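Long-range contacts in transcriptional regulator (Streptococcus thermophilus, PDB 6QER), which probably controls transcription by binding DNA through a helix-turn-helix domain and sensing a signalling peptide through a ComR-type tetratricopeptide domain: residues 1-6 against 112-117; 75-80 against 108-113. All coordinates share one frame; numbering follows the deposited sequence.

Contact 1: residues 1-6 against 112-117; sequences MNLKDS and FDILPE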
ATOM      1  N   MET A   1      22.230 -24.218   6.135  1.00 61.55           N
ATOM      2  CA  MET A   1      21.735 -23.543   4.949  1.00 56.84           C
ATOM      3  C   MET A   1      20.225 -23.367   5.057  1.00 56.09           C
ATOM      4  O   MET A   1      19.475 -24.350   5.062  1.00 51.56           O
ATOM      5  CB  MET A   1      22.104 -24.323   3.682  1.00 57.75           C
ATOM      6  CG  MET A   1      21.509 -23.754   2.396  1.00 56.09           C
ATOM      7  SD  MET A   1      22.249 -24.363   0.857  1.00 57.44           S
ATOM      8  CE  MET A   1      23.966 -23.940   1.096  1.00 65.92           C
ATOM      9  N   ASN A   2      19.787 -22.111   5.152  1.00 51.35           N
ATOM     10  CA  ASN A   2      18.367 -21.800   5.281  1.00 48.19           C
ATOM     11  C   ASN A   2      17.612 -21.906   3.970  1.00 47.46           C
ATOM     12  O   ASN A   2      18.192 -22.202   2.930  1.00 49.02           O
ATOM     13  CB  ASN A   2      18.180 -20.401   5.865  1.00 49.83           C
ATOM     14  CG  ASN A   2      18.740 -19.313   4.980  1.00 49.58           C
ATOM     15  OD1 ASN A   2      18.722 -19.411   3.757  1.00 48.35           O
ATOM     16  ND2 ASN A   2      19.274 -18.278   5.604  1.00 47.16           N
ATOM     17  N   LEU A   3      16.319 -21.629   4.026  1.00 44.09           N
ATOM     18  CA  LEU A   3      15.454 -21.781   2.871  1.00 44.35           C
ATOM     19  C   LEU A   3      15.895 -20.912   1.692  1.00 42.37           C
ATOM     20  O   LEU A   3      15.891 -21.332   0.543  1.00 43.42           O
ATOM     21  CB  LEU A   3      14.019 -21.434   3.258  1.00 44.65           C
ATOM     22  CG  LEU A   3      12.979 -21.997   2.302  1.00 45.79           C
ATOM     23  CD1 LEU A   3      12.960 -23.487   2.513  1.00 49.86           C
ATOM     24  CD2 LEU A   3      11.596 -21.418   2.522  1.00 42.26           C
ATOM     25  N   LYS A   4      16.309 -19.700   2.004  1.00 41.43           N
ATOM     26  CA  LYS A   4      16.602 -18.737   0.977  1.00 43.20           C
ATOM     27  C   LYS A   4      17.853 -19.157   0.225  1.00 42.79           C
ATOM     28  O   LYS A   4      17.915 -19.053  -0.989  1.00 40.30           O
ATOM     29  CB  LYS A   4      16.739 -17.341   1.596  1.00 38.38           C
ATOM     30  CG  LYS A   4      15.402 -16.778   2.062  1.00 35.34           C
ATOM     31  CD  LYS A   4      15.527 -15.504   2.921  1.00 34.50           C
ATOM     32  CE  LYS A   4      14.185 -15.199   3.633  1.00 32.40           C
ATOM     33  NZ  LYS A   4      14.245 -14.045   4.582  1.00 31.27           N
ATOM     34  N   ASP A   5      18.845 -19.625   0.966  1.00 44.19           N
ATOM     35  CA  ASP A   5      20.091 -20.096   0.388  1.00 46.88           C
ATOM     36  C   ASP A   5      19.902 -21.328  -0.489  1.00 42.94           C
ATOM     37  O   ASP A   5      20.517 -21.468  -1.545  1.00 40.93           O
ATOM     38  CB  ASP A   5      21.088 -20.397   1.501  1.00 48.35           C
ATOM     39  CG  ASP A   5      21.643 -19.148   2.124  1.00 47.41           C
ATOM     40  OD1 ASP A   5      21.403 -18.064   1.560  1.00 46.37           O
ATOM     41  OD2 ASP A   5      22.338 -19.246   3.152  1.00 50.45           O
ATOM     42  N   SER A   6      19.044 -22.223  -0.041  1.00 42.49           N
ATOM     43  CA  SER A   6      18.831 -23.434  -0.787  1.00 43.48           C
ATOM     44  C   SER A   6      18.121 -23.096  -2.079  1.00 40.54           C
ATOM     45  O   SER A   6      18.645 -23.372  -3.150  1.00 40.05           O
ATOM     46  CB  SER A   6      18.056 -24.466   0.029  1.00 42.95           C
ATOM     47  OG  SER A   6      16.680 -24.184   0.032  1.00 46.55           O
ATOM     48  N   PHE A 112       9.663 -14.673   9.631  1.00 25.51           N
ATOM     49  CA  PHE A 112      10.648 -13.988   8.809  1.00 23.95           C
ATOM     50  C   PHE A 112      11.333 -14.860   7.757  1.00 28.17           C
ATOM     51  O   PHE A 112      11.397 -14.484   6.594  1.00 32.93           O
ATOM     52  CB  PHE A 112      11.714 -13.357   9.681  1.00 25.82           C
ATOM     53  CG  PHE A 112      12.759 -12.615   8.911  1.00 25.92           C
ATOM     54  CD1 PHE A 112      12.492 -11.380   8.363  1.00 30.50           C
ATOM     55  CD2 PHE A 112      14.016 -13.154   8.734  1.00 28.79           C
ATOM     56  CE1 PHE A 112      13.450 -10.693   7.649  1.00 30.35           C
ATOM     57  CE2 PHE A 112      14.982 -12.477   8.038  1.00 30.77           C
ATOM     58  CZ  PHE A 112      14.697 -11.239   7.483  1.00 31.73           C
ATOM     59  N   ASP A 113      11.768 -16.046   8.154  1.00 29.14           N
ATOM     60  CA  ASP A 113      12.532 -16.937   7.292  1.00 32.71           C
ATOM     61  C   ASP A 113      11.741 -17.423   6.104  1.00 29.67           C
ATOM     62  O   ASP A 113      12.316 -17.944   5.176  1.00 35.41           O
ATOM     63  CB  ASP A 113      13.028 -18.150   8.075  1.00 29.75           C
ATOM     64  CG  ASP A 113      14.121 -17.814   9.042  1.00 32.01           C
ATOM     65  OD1 ASP A 113      14.861 -16.850   8.810  1.00 31.34           O
ATOM     66  OD2 ASP A 113      14.209 -18.497  10.077  1.00 36.32           O
ATOM     67  N   ILE A 114      10.434 -17.238   6.112  1.00 30.50           N
ATOM     68  CA  ILE A 114       9.637 -17.694   4.994  1.00 27.71           C
ATOM     69  C   ILE A 114       8.873 -16.577   4.306  1.00 27.43           C
ATOM     70  O   ILE A 114       7.945 -16.834   3.574  1.00 30.04           O
ATOM     71  CB  ILE A 114       8.605 -18.725   5.411  1.00 30.43           C
ATOM     72  CG1 ILE A 114       7.750 -18.181   6.545  1.00 32.85           C
ATOM     73  CG2 ILE A 114       9.260 -20.019   5.808  1.00 33.76           C
ATOM     74  CD1 ILE A 114       6.421 -18.834   6.605  1.00 36.37           C
ATOM     75  N   LEU A 115       9.253 -15.334   4.538  1.00 30.51           N
ATOM     76  CA  LEU A 115       8.518 -14.254   3.882  1.00 27.75           C
ATOM     77  C   LEU A 115       9.249 -13.803   2.627  1.00 25.61           C
ATOM     78  O   LEU A 115      10.444 -13.545   2.636  1.00 29.36           O
ATOM     79  CB  LEU A 115       8.281 -13.092   4.860  1.00 23.38           C
ATOM     80  CG  LEU A 115       7.247 -13.386   5.967  1.00 25.10           C
ATOM     81  CD1 LEU A 115       7.125 -12.261   6.959  1.00 21.86           C
ATOM     82  CD2 LEU A 115       5.869 -13.784   5.449  1.00 21.80           C
ATOM     83  N   PRO A 116       8.528 -13.760   1.520  1.00 23.16           N
ATOM     84  CA  PRO A 116       9.125 -13.226   0.297  1.00 24.24           C
ATOM     85  C   PRO A 116       9.256 -11.711   0.335  1.00 25.61           C
ATOM     86  O   PRO A 116       8.681 -11.044   1.178  1.00 25.80           O
ATOM     87  CB  PRO A 116       8.155 -13.673  -0.789  1.00 25.97           C
ATOM     88  CG  PRO A 116       6.867 -13.827  -0.092  1.00 26.19           C
ATOM     89  CD  PRO A 116       7.166 -14.257   1.308  1.00 25.39           C
ATOM     90  N   GLU A 117      10.029 -11.202  -0.611  1.00 26.28           N
ATOM     91  CA  GLU A 117      10.468  -9.813  -0.659  1.00 26.88           C
ATOM     92  C   GLU A 117       9.326  -8.799  -0.650  1.00 25.49           C
ATOM     93  O   GLU A 117       9.370  -7.797   0.034  1.00 28.26           O
ATOM     94  CB  GLU A 117      11.317  -9.606  -1.895  1.00 28.11           C
ATOM     95  CG  GLU A 117      11.845  -8.233  -1.969  1.00 26.77           C
ATOM     96  CD  GLU A 117      12.862  -8.083  -3.021  1.00 28.74           C
ATOM     97  OE1 GLU A 117      14.011  -8.515  -2.792  1.00 28.90           O
ATOM     98  OE2 GLU A 117      12.499  -7.519  -4.072  1.00 31.10           O
TER

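Contact 2: residues 75-80 against 108-113; sequences PDEYYE and YEKFFD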
ATOM      1  N   PRO A  75       1.797 -19.837   6.242  1.00 30.02           N
ATOM      2  CA  PRO A  75       0.693 -20.210   7.125  1.00 26.56           C
ATOM      3  C   PRO A  75      -0.398 -19.152   7.204  1.00 27.51           C
ATOM      4  O   PRO A  75      -0.088 -17.974   7.205  1.00 28.94           O
ATOM      5  CB  PRO A  75       1.374 -20.367   8.484  1.00 28.27           C
ATOM      6  CG  PRO A  75       2.806 -20.504   8.194  1.00 27.22           C
ATOM      7  CD  PRO A  75       3.059 -19.707   6.974  1.00 29.56           C
ATOM      8  N   ASP A  76      -1.644 -19.577   7.336  1.00 27.90           N
ATOM      9  CA  ASP A  76      -2.765 -18.658   7.484  1.00 27.83           C
ATOM     10  C   ASP A  76      -2.626 -17.619   8.616  1.00 25.96           C
ATOM     11  O   ASP A  76      -3.107 -16.488   8.506  1.00 28.10           O
ATOM     12  CB  ASP A  76      -4.022 -19.484   7.709  1.00 28.45           C
ATOM     13  CG  ASP A  76      -4.486 -20.174   6.455  1.00 35.49           C
ATOM     14  OD1 ASP A  76      -3.653 -20.367   5.556  1.00 30.93           O
ATOM     15  OD2 ASP A  76      -5.669 -20.553   6.375  1.00 39.68           O
ATOM     16  N   GLU A  77      -1.919 -17.991   9.668  1.00 25.23           N
ATOM     17  CA  GLU A  77      -1.736 -17.119  10.794  1.00 24.15           C
ATOM     18  C   GLU A  77      -1.051 -15.816  10.384  1.00 22.58           C
ATOM     19  O   GLU A  77      -1.344 -14.774  10.936  1.00 28.61           O
ATOM     20  CB  GLU A  77      -0.956 -17.824  11.905  1.00 25.87           C
ATOM     21  CG  GLU A  77      -0.924 -17.044  13.201  1.00 24.03           C
ATOM     22  CD  GLU A  77      -0.095 -17.677  14.296  1.00 25.27           C
ATOM     23  OE1 GLU A  77       0.035 -17.039  15.357  1.00 30.18           O
ATOM     24  OE2 GLU A  77       0.458 -18.783  14.108  1.00 30.58           O
ATOM     25  N   TYR A  78      -0.124 -15.882   9.441  1.00 24.59           N
ATOM     26  CA  TYR A  78       0.573 -14.688   8.965  1.00 23.71           C
ATOM     27  C   TYR A  78      -0.385 -13.722   8.285  1.00 22.88           C
ATOM     28  O   TYR A  78      -0.346 -12.536   8.522  1.00 24.84           O
ATOM     29  CB  TYR A  78       1.701 -15.029   8.000  1.00 27.15           C
ATOM     30  CG  TYR A  78       2.153 -13.816   7.221  1.00 23.03           C
ATOM     31  CD1 TYR A  78       3.001 -12.881   7.783  1.00 23.03           C
ATOM     32  CD2 TYR A  78       1.676 -13.579   5.949  1.00 21.97           C
ATOM     33  CE1 TYR A  78       3.377 -11.755   7.077  1.00 20.96           C
ATOM     34  CE2 TYR A  78       2.041 -12.493   5.259  1.00 21.22           C
ATOM     35  CZ  TYR A  78       2.890 -11.574   5.810  1.00 20.96           C
ATOM     36  OH  TYR A  78       3.248 -10.486   5.070  1.00 23.31           O
ATOM     37  N   TYR A  79      -1.247 -14.255   7.440  1.00 23.79           N
ATOM     38  CA  TYR A  79      -2.196 -13.433   6.731  1.00 22.65           C
ATOM     39  C   TYR A  79      -3.209 -12.816   7.687  1.00 23.70           C
ATOM     40  O   TYR A  79      -3.675 -11.705   7.461  1.00 34.12           O
ATOM     41  CB  TYR A  79      -2.875 -14.243   5.625  1.00 23.79           C
ATOM     42  CG  TYR A  79      -1.929 -14.601   4.509  1.00 23.38           C
ATOM     43  CD1 TYR A  79      -1.357 -13.620   3.715  1.00 24.61           C
ATOM     44  CD2 TYR A  79      -1.584 -15.918   4.258  1.00 25.84           C
ATOM     45  CE1 TYR A  79      -0.488 -13.942   2.686  1.00 25.33           C
ATOM     46  CE2 TYR A  79      -0.714 -16.247   3.242  1.00 27.71           C
ATOM     47  CZ  TYR A  79      -0.170 -15.256   2.468  1.00 27.17           C
ATOM     48  OH  TYR A  79       0.692 -15.593   1.476  1.00 34.46           O
ATOM     49  N   GLU A  80      -3.527 -13.530   8.761  1.00 24.95           N
ATOM     50  CA  GLU A  80      -4.393 -13.009   9.811  1.00 22.65           C
ATOM     51  C   GLU A  80      -3.711 -11.886  10.568  1.00 24.56           C
ATOM     52  O   GLU A  80      -4.357 -10.894  10.921  1.00 28.06           O
ATOM     53  CB  GLU A  80      -4.801 -14.097  10.800  1.00 24.52           C
ATOM     54  CG  GLU A  80      -5.752 -15.124  10.258  1.00 27.97           C
ATOM     55  CD  GLU A  80      -5.831 -16.387  11.120  1.00 35.43           C
ATOM     56  OE1 GLU A  80      -6.534 -17.333  10.711  1.00 37.02           O
ATOM     57  OE2 GLU A  80      -5.171 -16.451  12.179  1.00 36.03           O
ATOM     58  N   TYR A 108       7.656 -11.114  12.607  1.00 27.07           N
ATOM     59  CA  TYR A 108       9.028 -11.479  12.299  1.00 25.10           C
ATOM     60  C   TYR A 108       9.491 -12.737  13.008  1.00 28.41           C
ATOM     61  O   TYR A 108      10.036 -13.630  12.368  1.00 32.79           O
ATOM     62  CB  TYR A 108       9.964 -10.318  12.549  1.00 24.84           C
ATOM     63  CG  TYR A 108       9.751  -9.259  11.519  1.00 26.13           C
ATOM     64  CD1 TYR A 108       9.573  -9.604  10.184  1.00 26.83           C
ATOM     65  CD2 TYR A 108       9.667  -7.919  11.863  1.00 28.87           C
ATOM     66  CE1 TYR A 108       9.359  -8.630   9.215  1.00 27.77           C
ATOM     67  CE2 TYR A 108       9.451  -6.937  10.896  1.00 30.37           C
ATOM     68  CZ  TYR A 108       9.296  -7.296   9.578  1.00 28.16           C
ATOM     69  OH  TYR A 108       9.077  -6.324   8.616  1.00 30.79           O
ATOM     70  N   GLU A 109       9.283 -12.799  14.321  1.00 29.71           N
ATOM     71  CA  GLU A 109       9.757 -13.910  15.124  1.00 30.59           C
ATOM     72  C   GLU A 109       9.137 -15.201  14.638  1.00 29.83           C
ATOM     73  O   GLU A 109       9.763 -16.235  14.670  1.00 32.41           O
ATOM     74  CB  GLU A 109       9.390 -13.691  16.597  1.00 36.73           C
ATOM     75  CG  GLU A 109      10.080 -12.496  17.256  1.00 41.01           C
ATOM     76  CD  GLU A 109       9.567 -12.190  18.673  1.00 50.71           C
ATOM     77  OE1 GLU A 109       8.391 -12.477  19.008  1.00 45.90           O
ATOM     78  OE2 GLU A 109      10.340 -11.619  19.453  1.00 54.71           O
ATOM     79  N   LYS A 110       7.907 -15.142  14.160  1.00 31.74           N
ATOM     80  CA  LYS A 110       7.292 -16.355  13.661  1.00 28.12           C
ATOM     81  C   LYS A 110       7.534 -16.654  12.182  1.00 28.62           C
ATOM     82  O   LYS A 110       7.570 -17.803  11.780  1.00 31.24           O
ATOM     83  CB  LYS A 110       5.788 -16.321  13.903  1.00 29.11           C
ATOM     84  CG  LYS A 110       5.369 -16.545  15.326  1.00 29.95           C
ATOM     85  CD  LYS A 110       3.887 -16.242  15.511  1.00 30.37           C
ATOM     86  CE  LYS A 110       3.408 -16.639  16.892  1.00 29.06           C
ATOM     87  NZ  LYS A 110       1.928 -16.626  16.982  1.00 35.58           N
ATOM     88  N   PHE A 111       7.644 -15.633  11.353  1.00 29.50           N
ATOM     89  CA  PHE A 111       7.579 -15.915   9.950  1.00 26.20           C
ATOM     90  C   PHE A 111       8.673 -15.351   9.070  1.00 27.36           C
ATOM     91  O   PHE A 111       8.621 -15.559   7.887  1.00 29.50           O
ATOM     92  CB  PHE A 111       6.257 -15.394   9.421  1.00 24.77           C
ATOM     93  CG  PHE A 111       5.066 -15.963  10.102  1.00 24.64           C
ATOM     94  CD1 PHE A 111       4.678 -17.247   9.895  1.00 26.47           C
ATOM     95  CD2 PHE A 111       4.304 -15.170  10.935  1.00 27.11           C
ATOM     96  CE1 PHE A 111       3.562 -17.752  10.525  1.00 27.25           C
ATOM     97  CE2 PHE A 111       3.198 -15.660  11.545  1.00 26.72           C
ATOM     98  CZ  PHE A 111       2.825 -16.957  11.340  1.00 27.36           C
ATOM     99  N   PHE A 112       9.663 -14.673   9.631  1.00 25.51           N
ATOM    100  CA  PHE A 112      10.648 -13.988   8.809  1.00 23.95           C
ATOM    101  C   PHE A 112      11.333 -14.860   7.757  1.00 28.17           C
ATOM    102  O   PHE A 112      11.397 -14.484   6.594  1.00 32.93           O
ATOM    103  CB  PHE A 112      11.714 -13.357   9.681  1.00 25.82           C
ATOM    104  CG  PHE A 112      12.759 -12.615   8.911  1.00 25.92           C
ATOM    105  CD1 PHE A 112      12.492 -11.380   8.363  1.00 30.50           C
ATOM    106  CD2 PHE A 112      14.016 -13.154   8.734  1.00 28.79           C
ATOM    107  CE1 PHE A 112      13.450 -10.693   7.649  1.00 30.35           C
ATOM    108  CE2 PHE A 112      14.982 -12.477   8.038  1.00 30.77           C
ATOM    109  CZ  PHE A 112      14.697 -11.239   7.483  1.00 31.73           C
ATOM    110  N   ASP A 113      11.768 -16.046   8.154  1.00 29.14           N
ATOM    111  CA  ASP A 113      12.532 -16.937   7.292  1.00 32.71           C
ATOM    112  C   ASP A 113      11.741 -17.423   6.104  1.00 29.67           C
ATOM    113  O   ASP A 113      12.316 -17.944   5.176  1.00 35.41           O
ATOM    114  CB  ASP A 113      13.028 -18.150   8.075  1.00 29.75           C
ATOM    115  CG  ASP A 113      14.121 -17.814   9.042  1.00 32.01           C
ATOM    116  OD1 ASP A 113      14.861 -16.850   8.810  1.00 31.34           O
ATOM    117  OD2 ASP A 113      14.209 -18.497  10.077  1.00 36.32           O
TER

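Contact 1: residues 1-6 against 112-117
Lys4 reaches from the first turn of helix 3-17 across to Phe112 and places its ammonium group over one face of the ring. NZ is 4.2 Å from the Phe112 ring centroid and 25° off the normal, a cation-pi contact displaced toward the rim at CE2 and CZ. The lysine starts with CG beside its backbone N (chi1 -71°) and is extended from there on, which carries NZ as far as the ring. Phe112 holds CG anti to its own N (chi1 -179°), which brings the ring across the lysine chain at about a right angle. Backbone carbonyls line the last part of the path: Lys4 CE passes 3.7 Å from Asp113 O, and Lys4 NZ lies 3.5 Å from Phe112 O. The Asp113 carboxylate is farther off but may still favour the charge. Leu3 adds a looser apolar touch, CD2 to Ile114 CG2 at 4.3 Å. Asn2 is the N-cap, its OD1 taking the Asp5 N-H at 2.8 Å. Nearby, Glu117 OE1 makes a salt bridge with Arg39 and a hydrogen bond with Ser45. The lysine and leucine contacts belong to the interface where helix 3-17, the first of the amino-terminal helix-turn-helix region, meets a loop of the ComR tetratricopeptide region.

Contact 2: residues 75-80 against 108-113
Phe111, near the C-terminal end of helix 100-111, pushes its ring against the first turn of helix 76-86, and beside it Lys110 and Glu77 close a salt bridge. Lys110 NZ donates to Glu77 OE1 at 2.5 Å, a short separation whose exact value is uncertain at this resolution. The ammonium group approaches on the syn side of the carboxylate, 26° out of its plane. A single oxygen does most of the gripping, since Glu77 OE2 stays 3.9 Å from Lys110 NZ. Both chains are extended and cross at about a right angle. Lys110 NZ also has Glu106 as a second, long and weak ionic partner. The buried Phe111 and the more exposed Lys110-Glu77 pair join helices 76-86 and 100-111, two consecutive helices of the all-helical ComR tetratricopeptide region. Tyr78 CB lies 3.8 Å from the Phe111 ring centroid, almost on the normal, as a CH-pi contact, while Lys110 CB backs the opposite face. The Tyr78 ring turns its edge to the same ring, with planes at 73°. Because Tyr78 CG is anti to the backbone N (chi1 164°), the phenol runs on past Phe111, and its OH is hydrogen-bonded to Glu119 on helix 117-128. Tyr78 N, though close to Phe111 CZ, is already committed to Pro75 O at 3.1 Å. Pro75 itself slides alongside the ring, CG 3.7 Å from Phe111 CE1. On the other helix, Tyr108 O accepts from Phe112 N at 3.0 Å and, weakly, from Phe111 N at 3.3 Å.

Contacts 1 and 2 lie on the same side of the chain's centre, their own centres about 13 Å apart, and both draw on the last part of helix 100-111 and the turn that follows, sharing Phe112 and Asp113. Along the chain, 1-6 comes first, then 75-80, and both pack against residues 108-117. The two sites also touch directly: Ile114 CD1 packs 3.5 Å from Pro75 CD, and Leu115 CD2 lies 3.6 Å from Tyr78 CE1. The turn before helix 117-128 therefore meets the amino-terminal helix on one hand and helix 76-86 on the other, consistent with a packed connection between the probable DNA-binding region and the tetratricopeptide region.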